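PDB 3EWM: putative sugar kinase PH1459 from Pyrococcus horikoshii, which probably phosphorylates a sugar such as fructose with ATP, as a member of the PfkB family of carbohydrate kinases. Local coordinates for residues Y198-Q202 against G203-K207. Residues are numbered along the deposited sequence; the frame is centred on the assembly and turned at random.
Sequences YLENQ and GVEVK
Val204 N reaches back to Leu199 O (3.1 Å) and Gly203 N to Glu200 O (3.0 Å), the paired bonds of a Schellman motif that closes helix 193-200. Gly203, at C-prime, has the positive phi (76°) that a residue without a beta carbon adopts easily. Leu199 O is gripped twice, by Val204 N and Gln202 N from opposite faces of its carbonyl plane. Glu200 lies along the outgoing chain: with CG beside its own backbone N (chi1 -69°) and an extended chain beyond, OE2 takes the N-H of Val206 on its anti lone pair (3.0 Å, 168° at the hydrogen). A water donates to both this oxygen and Val206 O, so one carboxylate oxygen serves both polar groups of Val206's backbone. CG2 of Val206 packs against Leu199 CB (3.6 Å), the two side chains crossing at about a right angle. Leu199 also touches Ile176 and Leu179 of helix 172-185; Val206 meets Val189 and Ala191 of strand 188-192, its side chain about 8 Å from that of ATP-binding Lys190. Gln202 NE2 donates to Tyr198 O (2.9 Å) and sits above one face of the Tyr198 ring, offset toward the rim. Polar bonds thus turn the chain, while Leu199 and Val206 join the loop to helix 172-185 and strand 188-192.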
# COMPACT_ATOMS: atom_id res chain seq x y z
N TYR A 198 9.61 -14.34 24.84
CA TYR A 198 10.08 -14.79 23.55
C TYR A 198 11.58 -14.54 23.37
O TYR A 198 12.35 -15.44 22.97
CB TYR A 198 9.27 -14.11 22.44
CG TYR A 198 9.70 -14.52 21.05
CD1 TYR A 198 9.32 -15.75 20.53
CD2 TYR A 198 10.49 -13.68 20.27
CE1 TYR A 198 9.71 -16.13 19.24
CE2 TYR A 198 10.89 -14.05 18.99
CZ TYR A 198 10.50 -15.28 18.49
OH TYR A 198 10.90 -15.65 17.23
N LEU A 199 11.98 -13.32 23.66
CA LEU A 199 13.35 -12.91 23.47
C LEU A 199 14.31 -13.48 24.51
O LEU A 199 15.36 -14.01 24.15
CB LEU A 199 13.43 -11.40 23.42
CG LEU A 199 12.76 -10.83 22.15
CD1 LEU A 199 12.77 -9.32 22.19
CD2 LEU A 199 13.47 -11.34 20.92
N GLU A 200 13.91 -13.43 25.78
CA GLU A 200 14.79 -13.89 26.85
C GLU A 200 15.04 -15.38 26.77
O GLU A 200 16.11 -15.84 27.16
CB GLU A 200 14.25 -13.48 28.22
CG GLU A 200 14.34 -11.98 28.44
CD GLU A 200 14.20 -11.57 29.89
OE1 GLU A 200 13.62 -12.34 30.68
OE2 GLU A 200 14.68 -10.47 30.22
N ASN A 201 14.07 -16.11 26.23
CA ASN A 201 14.22 -17.52 25.95
C ASN A 201 15.13 -17.84 24.77
O ASN A 201 15.42 -19.01 24.49
CB ASN A 201 12.85 -18.19 25.77
CG ASN A 201 12.20 -18.46 27.10
OD1 ASN A 201 12.82 -18.24 28.16
ND2 ASN A 201 10.96 -18.92 27.07
N GLN A 202 15.58 -16.80 24.08
CA GLN A 202 16.60 -16.94 23.05
C GLN A 202 17.88 -16.22 23.48
O GLN A 202 18.72 -15.87 22.64
CB GLN A 202 16.08 -16.42 21.73
CG GLN A 202 14.85 -17.16 21.29
CD GLN A 202 14.27 -16.60 20.05
OE1 GLN A 202 14.72 -16.92 18.95
NE2 GLN A 202 13.25 -15.77 20.20
N GLY A 203 18.01 -16.04 24.79
CA GLY A 203 19.22 -15.52 25.40
C GLY A 203 19.39 -14.02 25.23
O GLY A 203 20.48 -13.51 25.45
N VAL A 204 18.32 -13.33 24.84
CA VAL A 204 18.32 -11.88 24.75
C VAL A 204 17.64 -11.32 25.98
O VAL A 204 16.43 -11.40 26.11
CB VAL A 204 17.60 -11.35 23.47
CG1 VAL A 204 17.59 -9.81 23.45
CG2 VAL A 204 18.24 -11.90 22.21
N GLU A 205 18.44 -10.77 26.90
CA GLU A 205 17.91 -10.07 28.05
C GLU A 205 17.08 -8.85 27.60
O GLU A 205 17.53 -8.04 26.79
CB GLU A 205 19.06 -9.67 28.99
CG GLU A 205 18.65 -8.75 30.15
CD GLU A 205 19.49 -8.93 31.42
OE1 GLU A 205 18.89 -9.04 32.51
OE2 GLU A 205 20.73 -8.95 31.34
N VAL A 206 15.86 -8.73 28.11
CA VAL A 206 15.01 -7.62 27.73
C VAL A 206 14.98 -6.65 28.91
O VAL A 206 14.08 -6.66 29.76
CB VAL A 206 13.60 -8.06 27.30
CG1 VAL A 206 12.76 -6.84 26.90
CG2 VAL A 206 13.69 -9.07 26.16
N LYS A 207 15.99 -5.80 28.92
CA LYS A 207 16.23 -4.89 30.01
C LYS A 207 16.92 -3.69 29.40
O LYS A 207 17.87 -3.85 28.62
CB LYS A 207 17.18 -5.57 31.02
CG LYS A 207 17.64 -4.71 32.19
CD LYS A 207 18.48 -5.52 33.20
CE LYS A 207 18.49 -4.85 34.58
NZ LYS A 207 17.10 -4.59 35.12
O HOH W 1 13.15 -8.49 31.33